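Local atomic coordinates of tRNA threonylcarbamoyladenosine dehydratase (Escherichia coli, PDB entry 4D79), a protein that catalyses the ATP-dependent dehydration of threonylcarbamoyladenosine at position 37 of tRNAs to its cyclic form and can accept sulfur from a cysteine desulfurase in vitro. Residues Asp127-Val132 with Ala136-Tyr141; Gln116-Gly121 with Ala140-Asn145; Val3-Ala8 with Leu27-His32; Gly14-Leu19 with Lys23-Phe28. All blocks are in the same frame, centred on the assembly; numbering follows the deposited sequence.

Interaction 1 of 4, residues Asp127-Val132 with Ala136-Tyr141; sequences DAIDSV and AALIAY. With ATP (adenosine-5'-triphosphate), chain K.
Val132 and Ala136 lie one helical turn apart, and Ala136 N donates to Val132 O at 2.9 Å, a nearly straight bond (167°) of the first turn of helix 132-144. Upstream, the chain leaves strand 124-127 at Asp127 and runs as a loop, its Asp127 CA 7.8 Å from Leu138 CA, so that side chains have to bridge the gap. Leu138 supplies the bridge with one methyl: CD2 meets Asp127 CB at 3.8 Å and Ile129 CD1 at the same distance. Such a strand-loop-helix unit belongs to the Rossmann-like core of the HesA/MoeB/ThiF family, and here the loop borders the nucleotide. With CG1 turned away from the carbonyl carbon (chi1 -65°), Ile129 sends CD1 back to the helix while CG2 lies over a face of the adenine, 3.6 Å from ATP N7. The carboxylate of Asp127 is divided between several tasks. Its OD1 accepts Ile129 N at 3.1 Å in an Asx turn, the donor standing above the carboxylate plane, which ties down the residue that covers the base. OD2 lies 3.6 Å from Ile139 CD1, the two side chains crossing at about a right angle, and this buried oxygen is satisfied by Thr151 OG1 and a salt bridge to Lys135. Further along the loop, Asp130 OD2 comes within 2.9 Å of ATP O1B.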
# COMPACT_ATOMS: atom_id res chain seq x y z
N ASP B 127 -2.85 -1.36 -15.99
CA ASP B 127 -1.83 -0.66 -16.74
C ASP B 127 -1.04 0.22 -15.79
O ASP B 127 -1.55 1.23 -15.30
CB ASP B 127 -2.44 0.17 -17.85
CG ASP B 127 -1.51 1.24 -18.32
OD1 ASP B 127 -0.31 0.96 -18.35
OD2 ASP B 127 -1.97 2.35 -18.67
N ALA B 128 0.21 -0.17 -15.55
CA ALA B 128 1.11 0.54 -14.65
C ALA B 128 2.38 0.95 -15.39
O ALA B 128 3.48 0.95 -14.83
CB ALA B 128 1.43 -0.32 -13.43
N ILE B 129 2.21 1.28 -16.66
CA ILE B 129 3.30 1.73 -17.52
C ILE B 129 3.56 3.20 -17.23
O ILE B 129 2.63 4.01 -17.12
CB ILE B 129 2.92 1.52 -19.01
CG1 ILE B 129 2.78 0.03 -19.35
CG2 ILE B 129 3.93 2.15 -19.93
CD1 ILE B 129 2.07 -0.22 -20.69
N ASP B 130 4.84 3.57 -17.16
CA ASP B 130 5.21 4.95 -16.88
C ASP B 130 5.55 5.75 -18.13
O ASP B 130 5.73 6.96 -18.04
CB ASP B 130 6.38 4.99 -15.87
CG ASP B 130 7.68 4.46 -16.45
OD1 ASP B 130 7.64 3.64 -17.38
OD2 ASP B 130 8.75 4.85 -15.94
N SER B 131 5.71 5.09 -19.28
CA SER B 131 6.11 5.71 -20.54
C SER B 131 4.93 5.83 -21.50
O SER B 131 4.19 4.86 -21.71
CB SER B 131 7.24 4.90 -21.19
OG SER B 131 7.26 5.06 -22.59
N VAL B 132 4.78 7.00 -22.13
CA VAL B 132 3.50 7.33 -22.76
C VAL B 132 3.25 6.49 -24.01
O VAL B 132 2.11 6.13 -24.29
CB VAL B 132 3.43 8.83 -23.06
CG1 VAL B 132 2.11 9.17 -23.72
CG2 VAL B 132 3.59 9.62 -21.78
N ALA B 136 -0.18 4.41 -24.32
CA ALA B 136 -1.23 4.74 -25.27
C ALA B 136 -1.62 3.53 -26.12
O ALA B 136 -2.81 3.25 -26.29
CB ALA B 136 -0.78 5.90 -26.16
N ALA B 137 -0.64 2.77 -26.59
CA ALA B 137 -0.92 1.59 -27.40
C ALA B 137 -1.71 0.54 -26.61
O ALA B 137 -2.64 -0.07 -27.14
CB ALA B 137 0.40 1.01 -27.90
N LEU B 138 -1.35 0.33 -25.34
CA LEU B 138 -2.09 -0.63 -24.53
C LEU B 138 -3.52 -0.14 -24.31
O LEU B 138 -4.48 -0.90 -24.49
CB LEU B 138 -1.39 -0.85 -23.18
CG LEU B 138 -2.06 -1.83 -22.20
CD1 LEU B 138 -2.07 -3.22 -22.82
CD2 LEU B 138 -1.35 -1.84 -20.86
N ILE B 139 -3.68 1.13 -23.94
CA ILE B 139 -5.01 1.65 -23.63
C ILE B 139 -5.91 1.62 -24.85
O ILE B 139 -7.08 1.22 -24.76
CB ILE B 139 -4.90 3.07 -23.03
CG1 ILE B 139 -4.31 2.96 -21.62
CG2 ILE B 139 -6.26 3.80 -22.99
CD1 ILE B 139 -3.88 4.26 -21.11
N ALA B 140 -5.40 2.08 -26.00
CA ALA B 140 -6.20 2.11 -27.22
C ALA B 140 -6.66 0.70 -27.59
O ALA B 140 -7.84 0.50 -27.90
CB ALA B 140 -5.40 2.77 -28.34
N TYR B 141 -5.77 -0.28 -27.48
CA TYR B 141 -6.13 -1.66 -27.81
C TYR B 141 -7.19 -2.21 -26.85
O TYR B 141 -8.18 -2.80 -27.30
CB TYR B 141 -4.89 -2.54 -27.81
CG TYR B 141 -5.23 -3.92 -28.33
CD1 TYR B 141 -5.22 -4.19 -29.71
CD2 TYR B 141 -5.64 -4.91 -27.48
CE1 TYR B 141 -5.57 -5.44 -30.21
CE2 TYR B 141 -5.99 -6.17 -27.94
CZ TYR B 141 -5.97 -6.41 -29.32
OH TYR B 141 -6.31 -7.65 -29.76
PG ATP K . 13.54 4.13 -13.41
O1G ATP K . 14.38 5.10 -12.62
O2G ATP K . 14.15 2.76 -13.58
O3G ATP K . 12.92 4.73 -14.65
PB ATP K . 11.01 2.97 -12.83
O1B ATP K . 10.57 3.31 -14.24
O2B ATP K . 11.21 1.54 -12.38
O3B ATP K . 12.29 3.86 -12.43
PA ATP K . 8.37 3.49 -11.98
O1A ATP K . 7.97 4.65 -12.89
O2A ATP K . 7.83 3.44 -10.58
O3A ATP K . 9.96 3.61 -11.80
O5' ATP K . 8.13 2.06 -12.71
C5' ATP K . 7.57 1.90 -14.03
C4' ATP K . 7.61 0.48 -14.61
O4' ATP K . 6.82 0.34 -15.83
C3' ATP K . 9.02 0.04 -14.97
O3' ATP K . 9.39 -1.18 -14.31
C2' ATP K . 8.98 -0.16 -16.47
O2' ATP K . 9.88 -1.16 -16.91
C1' ATP K . 7.53 -0.53 -16.75
N9 ATP K . 7.22 -0.41 -18.22
C8 ATP K . 7.51 0.70 -18.94
N7 ATP K . 7.16 0.57 -20.25
C5 ATP K . 6.65 -0.66 -20.38
C6 ATP K . 6.08 -1.40 -21.51
N6 ATP K . 6.04 -0.82 -22.71
N1 ATP K . 5.64 -2.65 -21.32
C2 ATP K . 5.71 -3.23 -20.11
N3 ATP K . 6.22 -2.61 -19.02
C4 ATP K . 6.69 -1.33 -19.07

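Interaction 2 of 4, residues Gln116-Gly121 with Ala140-Asn145; sequences QYMSVG and AYCRRN
Met118 against Tyr141 and Cys142 is a small apolar contact between the C-terminal part of helix 114-118 and the last turns of helix 132-144, with no hydrogen bond across it. Within these segments the nearest CA atoms, those of Met118 and Cys142, are 8.0 Å apart, and the gap is filled from both sides, by the base of Met118 and by the Tyr141 ring. Met118 begins by heading for the other helix: its CB sits 3.6 Å from Tyr141 CE2, with CG near CD2 of the same ring, and the approach is oblique. The chain then bends at both chi2 (-60°) and chi3; SD continues to 4.1 Å from Cys142 SG, a plain sulfur-to-sulfur packing contact, while CE turns away. The phenol ring gains a second neighbour from its own helix. Asn145, the first residue to leave helical angles, folds its amide back so that ND2 lies 3.1 Å above the ring plane and over its centre. That same nitrogen donates to Tyr141 O at 2.9 Å, with the acceptor close to the amide plane. Tyr141 O also takes the backbone N of Asn145 from the opposite face of its carbonyl plane, so two bonds grip one oxygen and close the helix end. In the other segment a type I turn from Met118 to Gly121 redirects the chain toward strand 124-127. Met118 also touches Cys34 of strand 32-36. Two helices on the same side of the parallel strands, one preceding and one following strand 124-127, are the usual cover of a Rossmann-like alpha/beta sheet.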
# COMPACT_ATOMS: atom_id res chain seq x y z
N GLN B 116 -0.98 -9.56 -29.66
CA GLN B 116 -0.51 -10.89 -29.27
C GLN B 116 -0.51 -11.05 -27.76
O GLN B 116 -1.01 -12.05 -27.22
CB GLN B 116 0.89 -11.13 -29.84
CG GLN B 116 1.59 -12.40 -29.35
CD GLN B 116 3.04 -12.49 -29.80
OE1 GLN B 116 3.48 -11.71 -30.65
NE2 GLN B 116 3.79 -13.41 -29.21
N TYR B 117 0.00 -10.06 -27.04
CA TYR B 117 0.05 -10.23 -25.60
C TYR B 117 -1.34 -10.16 -24.99
O TYR B 117 -1.62 -10.86 -24.02
CB TYR B 117 1.02 -9.21 -24.98
CG TYR B 117 2.47 -9.53 -25.26
CD1 TYR B 117 2.91 -10.84 -25.30
CD2 TYR B 117 3.40 -8.53 -25.51
CE1 TYR B 117 4.22 -11.15 -25.55
CE2 TYR B 117 4.71 -8.83 -25.75
CZ TYR B 117 5.12 -10.15 -25.77
OH TYR B 117 6.43 -10.49 -26.02
N MET B 118 -2.24 -9.39 -25.58
CA MET B 118 -3.58 -9.31 -25.00
C MET B 118 -4.47 -10.45 -25.49
O MET B 118 -5.62 -10.56 -25.03
CB MET B 118 -4.21 -7.96 -25.34
CG MET B 118 -3.54 -6.79 -24.66
SD MET B 118 -3.53 -6.87 -22.85
CE MET B 118 -1.79 -6.98 -22.53
N SER B 119 -3.94 -11.38 -26.30
CA SER B 119 -4.73 -12.42 -26.94
C SER B 119 -5.10 -13.55 -25.99
O SER B 119 -5.94 -14.38 -26.35
CB SER B 119 -3.95 -13.03 -28.13
OG SER B 119 -3.57 -12.04 -29.06
N VAL B 120 -4.56 -13.56 -24.77
CA VAL B 120 -4.86 -14.63 -23.83
C VAL B 120 -6.27 -14.54 -23.28
O VAL B 120 -6.82 -15.56 -22.85
CB VAL B 120 -3.84 -14.57 -22.67
CG1 VAL B 120 -4.17 -15.59 -21.57
CG2 VAL B 120 -2.42 -14.77 -23.19
N GLY B 121 -6.90 -13.36 -23.31
CA GLY B 121 -8.24 -13.26 -22.75
C GLY B 121 -8.21 -13.00 -21.25
O GLY B 121 -8.59 -13.84 -20.44
N ALA B 140 -5.40 2.08 -26.00
CA ALA B 140 -6.20 2.11 -27.22
C ALA B 140 -6.66 0.70 -27.59
O ALA B 140 -7.84 0.50 -27.90
CB ALA B 140 -5.40 2.77 -28.34
N TYR B 141 -5.77 -0.28 -27.48
CA TYR B 141 -6.13 -1.66 -27.81
C TYR B 141 -7.19 -2.21 -26.85
O TYR B 141 -8.18 -2.80 -27.30
CB TYR B 141 -4.89 -2.54 -27.81
CG TYR B 141 -5.23 -3.92 -28.33
CD1 TYR B 141 -5.22 -4.19 -29.71
CD2 TYR B 141 -5.64 -4.91 -27.48
CE1 TYR B 141 -5.57 -5.44 -30.21
CE2 TYR B 141 -5.99 -6.17 -27.94
CZ TYR B 141 -5.97 -6.41 -29.32
OH TYR B 141 -6.31 -7.65 -29.76
N CYS B 142 -6.99 -2.06 -25.52
CA CYS B 142 -7.97 -2.62 -24.61
C CYS B 142 -9.30 -1.90 -24.74
O CYS B 142 -10.35 -2.54 -24.69
CB CYS B 142 -7.47 -2.53 -23.15
SG CYS B 142 -6.10 -3.64 -22.91
N ARG B 143 -9.26 -0.57 -24.91
CA ARG B 143 -10.50 0.19 -25.09
C ARG B 143 -11.28 -0.29 -26.32
O ARG B 143 -12.48 -0.57 -26.21
CB ARG B 143 -10.16 1.67 -25.20
CG ARG B 143 -11.37 2.60 -25.32
CD ARG B 143 -10.84 4.01 -25.61
NE ARG B 143 -11.86 5.03 -25.78
CZ ARG B 143 -12.37 5.44 -26.94
NH1 ARG B 143 -11.97 4.89 -28.09
NH2 ARG B 143 -13.28 6.40 -26.93
N ARG B 144 -10.61 -0.42 -27.48
CA ARG B 144 -11.24 -0.85 -28.75
C ARG B 144 -11.85 -2.23 -28.62
O ARG B 144 -12.88 -2.53 -29.23
CB ARG B 144 -10.22 -0.89 -29.90
CG ARG B 144 -9.78 0.38 -30.44
CD ARG B 144 -8.56 0.20 -31.36
NE ARG B 144 -8.13 1.50 -31.89
CZ ARG B 144 -7.15 1.67 -32.77
NH1 ARG B 144 -6.49 0.62 -33.24
NH2 ARG B 144 -6.84 2.89 -33.17
N ASN B 145 -11.20 -3.11 -27.85
CA ASN B 145 -11.59 -4.50 -27.77
C ASN B 145 -12.45 -4.81 -26.57
O ASN B 145 -12.78 -5.98 -26.33
CB ASN B 145 -10.33 -5.36 -27.80
CG ASN B 145 -9.73 -5.41 -29.20
OD1 ASN B 145 -10.28 -6.08 -30.09
ND2 ASN B 145 -8.63 -4.70 -29.42

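Interaction 3 of 4, residues Val3-Ala8 with Leu27-His32; sequences VVISDA and LFADAH
The carboxylate of Asp30 is the flat group that carries this contact: Val3 N meets its OD1 nearly along the C-O axis, at 2.9 Å and with an N-H...O angle of 170°. OD1 also receives a weak bond from Gln26 NE2, whose amide in turn holds Val3 O. Asp30 can reach the N-terminal segment because its CG is turned away from its own carbonyl carbon (chi1 -72°), close to the backbone N. The second flat group, the peptide carbonyl of Ala29, is approached by a methyl: Val3 CG2 comes to 3.2 Å from Ala29 O. These contacts join the extended N-terminal segment, which leads into helix 7-20, to the end of helix 22-29, just ahead of the sheet's strand 32-36. Residues 3-5 run along the end of helix 22-29, so the start of the chain is packed on the second of two consecutive helices, 7-20 and 22-29. Apolar packing fills in beside the polar bond. Ala29 CB points at the N-terminal segment and is met by Ile5 at CG1 and at CD1, 4.0 Å from the latter, while the two beta carbons Val3 CB and Ala29 CB stand 4.2 Å apart. Trp9 of helix 7-20 touches both Val3 and Ala29. At Ser6, the N-cap of helix 7-20, OG bonds to Trp9 N.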
# COMPACT_ATOMS: atom_id res chain seq x y z
N VAL B 3 -10.39 -23.06 -11.54
CA VAL B 3 -9.50 -23.47 -10.47
C VAL B 3 -10.33 -24.13 -9.38
O VAL B 3 -11.35 -23.58 -8.94
CB VAL B 3 -8.70 -22.25 -9.95
CG1 VAL B 3 -7.90 -22.59 -8.70
CG2 VAL B 3 -7.77 -21.76 -11.04
N VAL B 4 -9.90 -25.31 -8.93
CA VAL B 4 -10.52 -25.99 -7.80
C VAL B 4 -9.83 -25.45 -6.54
O VAL B 4 -8.62 -25.60 -6.37
CB VAL B 4 -10.37 -27.52 -7.91
CG1 VAL B 4 -10.90 -28.20 -6.63
CG2 VAL B 4 -11.11 -28.04 -9.12
N ILE B 5 -10.60 -24.85 -5.64
CA ILE B 5 -10.02 -24.21 -4.45
C ILE B 5 -9.68 -25.28 -3.43
O ILE B 5 -10.54 -26.09 -3.05
CB ILE B 5 -10.99 -23.15 -3.89
CG1 ILE B 5 -11.01 -21.96 -4.83
CG2 ILE B 5 -10.61 -22.69 -2.44
CD1 ILE B 5 -12.06 -20.93 -4.56
N SER B 6 -8.40 -25.38 -3.07
CA SER B 6 -7.91 -26.35 -2.10
C SER B 6 -8.15 -25.92 -0.65
O SER B 6 -8.48 -24.76 -0.33
CB SER B 6 -6.42 -26.60 -2.30
OG SER B 6 -5.67 -25.45 -1.90
N ASP B 7 -7.94 -26.86 0.26
CA ASP B 7 -8.01 -26.51 1.68
C ASP B 7 -6.93 -25.51 2.03
O ASP B 7 -7.17 -24.58 2.79
CB ASP B 7 -7.87 -27.76 2.55
CG ASP B 7 -9.14 -28.62 2.60
OD1 ASP B 7 -10.25 -28.14 2.26
OD2 ASP B 7 -9.03 -29.78 3.04
N ALA B 8 -5.74 -25.66 1.44
CA ALA B 8 -4.67 -24.68 1.66
C ALA B 8 -5.04 -23.29 1.17
O ALA B 8 -4.75 -22.29 1.83
CB ALA B 8 -3.38 -25.15 1.00
N LEU B 27 -14.69 -16.50 -8.05
CA LEU B 27 -14.48 -15.59 -9.18
C LEU B 27 -13.01 -15.18 -9.28
O LEU B 27 -12.44 -15.15 -10.37
CB LEU B 27 -15.35 -14.35 -9.03
CG LEU B 27 -15.27 -13.28 -10.13
CD1 LEU B 27 -15.90 -13.81 -11.44
CD2 LEU B 27 -15.97 -12.02 -9.66
N PHE B 28 -12.42 -14.80 -8.13
CA PHE B 28 -11.02 -14.41 -8.10
C PHE B 28 -10.11 -15.59 -8.47
O PHE B 28 -9.13 -15.42 -9.23
CB PHE B 28 -10.63 -13.86 -6.72
CG PHE B 28 -11.40 -12.62 -6.27
CD1 PHE B 28 -12.17 -11.87 -7.15
CD2 PHE B 28 -11.34 -12.20 -4.93
CE1 PHE B 28 -12.86 -10.73 -6.70
CE2 PHE B 28 -12.04 -11.06 -4.50
CZ PHE B 28 -12.79 -10.34 -5.39
N ALA B 29 -10.40 -16.77 -7.94
CA ALA B 29 -9.54 -17.92 -8.25
C ALA B 29 -9.56 -18.26 -9.74
O ALA B 29 -8.56 -18.73 -10.29
CB ALA B 29 -9.97 -19.13 -7.42
N ASP B 30 -10.67 -18.01 -10.40
CA ASP B 30 -10.87 -18.30 -11.82
C ASP B 30 -10.37 -17.17 -12.71
O ASP B 30 -10.35 -17.32 -13.94
CB ASP B 30 -12.36 -18.49 -12.11
CG ASP B 30 -12.91 -19.77 -11.58
OD1 ASP B 30 -12.12 -20.68 -11.37
OD2 ASP B 30 -14.15 -19.91 -11.50
N ALA B 31 -9.95 -16.05 -12.12
CA ALA B 31 -9.59 -14.87 -12.90
C ALA B 31 -8.15 -14.94 -13.36
O ALA B 31 -7.30 -15.57 -12.74
CB ALA B 31 -9.81 -13.59 -12.11
N HIS B 32 -7.89 -14.28 -14.48
CA HIS B 32 -6.54 -14.14 -14.99
C HIS B 32 -6.35 -12.65 -15.23
O HIS B 32 -6.98 -12.08 -16.13
CB HIS B 32 -6.33 -14.95 -16.28
CG HIS B 32 -4.90 -15.01 -16.71
ND1 HIS B 32 -4.46 -15.75 -17.79
CD2 HIS B 32 -3.80 -14.40 -16.20
CE1 HIS B 32 -3.14 -15.60 -17.92
NE2 HIS B 32 -2.72 -14.80 -16.95

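Interaction 4 of 4, residues Gly14-Leu19 with Lys23-Phe28; sequences GGTARL and KALQLF
Ala17 and Leu25 face each other with their CA atoms 5.4 Å apart, where the axes of helix segments 14-19 and 23-28 pass at 8.5 Å, steeply crossed with N-to-C directions 125° apart. Leu25 reaches across with a forked end, its CG swung anti to the backbone N (chi1 -172°). The two prongs take different partners: CD1 lies 4.1 Å from Thr16 CB, and CD2 lies 4.1 Å from Ala17 CB. Thr16 and Leu25 side chains cross at about a right angle, so that of the two methyls CD1 alone lies against the threonine, near CB and CG2. Thr16 also uses its methyl on the next turn. Its CG2, anti to the backbone N, comes to 4.0 Å from Phe28 CD2, at the ring edge and near the ring plane. One face of that ring carries Ala24 O, 3.2 Å above the plane and displaced toward the rim. No hydrogen bond links the two segments; the contact is apolar, and three of its four residues are buried. In the first helix the turn is kinked at Gly15 and Thr16, whose backbone nitrogens lack bonds to the preceding turn. The two consecutive helices precede the first strand of the Rossmann-like sheet. Phe28 meets Tyr20 edge-to-face and also packs on Leu257 and Met261 of helix 242-266, while on helix 7-20 Arg18 bonds through NH2 to Phe238 O of the second subunit, so the helix pair touches both the long C-terminal helix and the dimer partner.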
# COMPACT_ATOMS: atom_id res chain seq x y z
N GLY B 14 -9.15 -17.33 3.52
CA GLY B 14 -10.40 -17.30 4.27
C GLY B 14 -10.88 -15.89 4.57
O GLY B 14 -12.08 -15.60 4.48
N GLY B 15 -9.95 -14.99 4.90
CA GLY B 15 -10.33 -13.60 5.13
C GLY B 15 -10.86 -12.90 3.88
O GLY B 15 -11.69 -12.00 3.99
N THR B 16 -10.39 -13.31 2.70
CA THR B 16 -10.96 -12.83 1.43
C THR B 16 -12.42 -13.26 1.27
O THR B 16 -13.29 -12.44 0.96
CB THR B 16 -10.11 -13.37 0.29
OG1 THR B 16 -8.73 -13.07 0.58
CG2 THR B 16 -10.50 -12.77 -1.04
N ALA B 17 -12.70 -14.55 1.48
CA ALA B 17 -14.07 -15.03 1.43
C ALA B 17 -14.96 -14.30 2.44
O ALA B 17 -16.14 -14.02 2.15
CB ALA B 17 -14.09 -16.53 1.68
N ARG B 18 -14.45 -14.05 3.66
CA ARG B 18 -15.27 -13.42 4.69
C ARG B 18 -15.56 -11.96 4.37
O ARG B 18 -16.57 -11.43 4.83
CB ARG B 18 -14.59 -13.51 6.07
CG ARG B 18 -14.55 -14.96 6.62
CD ARG B 18 -14.28 -15.02 8.12
NE ARG B 18 -13.20 -14.13 8.53
CZ ARG B 18 -11.91 -14.46 8.51
NH1 ARG B 18 -11.53 -15.66 8.11
NH2 ARG B 18 -11.01 -13.58 8.90
N LEU B 19 -14.74 -11.34 3.54
CA LEU B 19 -14.93 -9.95 3.16
C LEU B 19 -15.76 -9.79 1.89
O LEU B 19 -16.75 -9.06 1.88
CB LEU B 19 -13.55 -9.31 2.98
CG LEU B 19 -13.58 -7.82 2.59
CD1 LEU B 19 -14.30 -6.96 3.60
CD2 LEU B 19 -12.16 -7.33 2.37
N LYS B 23 -18.83 -16.48 -3.41
CA LYS B 23 -18.87 -16.43 -4.87
C LYS B 23 -17.67 -15.66 -5.40
O LYS B 23 -17.04 -16.06 -6.39
CB LYS B 23 -20.19 -15.81 -5.32
CG LYS B 23 -20.46 -15.94 -6.81
CD LYS B 23 -21.91 -15.61 -7.13
CE LYS B 23 -22.25 -15.88 -8.59
NZ LYS B 23 -21.59 -14.91 -9.52
N ALA B 24 -17.33 -14.55 -4.74
CA ALA B 24 -16.17 -13.78 -5.12
C ALA B 24 -14.88 -14.60 -4.99
O ALA B 24 -13.97 -14.45 -5.81
CB ALA B 24 -16.10 -12.52 -4.27
N LEU B 25 -14.75 -15.40 -3.93
CA LEU B 25 -13.52 -16.17 -3.80
C LEU B 25 -13.29 -17.03 -5.04
O LEU B 25 -12.16 -17.15 -5.54
CB LEU B 25 -13.56 -17.04 -2.54
CG LEU B 25 -12.25 -17.76 -2.20
CD1 LEU B 25 -11.20 -16.79 -1.63
CD2 LEU B 25 -12.48 -18.92 -1.21
N GLN B 26 -14.33 -17.68 -5.52
CA GLN B 26 -14.20 -18.50 -6.72
C GLN B 26 -14.00 -17.64 -7.97
O GLN B 26 -13.20 -18.00 -8.85
CB GLN B 26 -15.43 -19.41 -6.88
CG GLN B 26 -15.31 -20.33 -8.07
CD GLN B 26 -14.29 -21.42 -7.90
OE1 GLN B 26 -14.48 -22.37 -7.13
NE2 GLN B 26 -13.17 -21.24 -8.55
N LEU B 27 -14.69 -16.50 -8.05
CA LEU B 27 -14.48 -15.59 -9.18
C LEU B 27 -13.01 -15.18 -9.28
O LEU B 27 -12.44 -15.15 -10.37
CB LEU B 27 -15.35 -14.35 -9.03
CG LEU B 27 -15.27 -13.28 -10.13
CD1 LEU B 27 -15.90 -13.81 -11.44
CD2 LEU B 27 -15.97 -12.02 -9.66
N PHE B 28 -12.42 -14.80 -8.13
CA PHE B 28 -11.02 -14.41 -8.10
C PHE B 28 -10.11 -15.59 -8.47
O PHE B 28 -9.13 -15.42 -9.23
CB PHE B 28 -10.63 -13.86 -6.72
CG PHE B 28 -11.40 -12.62 -6.27
CD1 PHE B 28 -12.17 -11.87 -7.15
CD2 PHE B 28 -11.34 -12.20 -4.93
CE1 PHE B 28 -12.86 -10.73 -6.70
CE2 PHE B 28 -12.04 -11.06 -4.50
CZ PHE B 28 -12.79 -10.34 -5.39

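Overall arrangement
The four contacts fall into two pairs. Interactions 1 and 2 share Ala140 and Tyr141 on helix 132-144, have centres 11 Å apart and touch where Leu138 CD1 meets Met118 CE at 3.8 Å. Interactions 3 and 4 share Leu27 and Phe28 in the N-terminal pair of consecutive helices, with centres 9 Å apart and Val3 O 3.0 Å from Gln26 NE2. The two pairs touch where Val120 CG1 of interaction 2 packs on His32 ND1 of interaction 3 (3.8 Å). ATP belongs to interaction 1, and the side chain of Met118 in interaction 2 lies about 9 Å from it. Interaction 4 is centred about 30 Å from interaction 1, on the opposite side of the chain's centre.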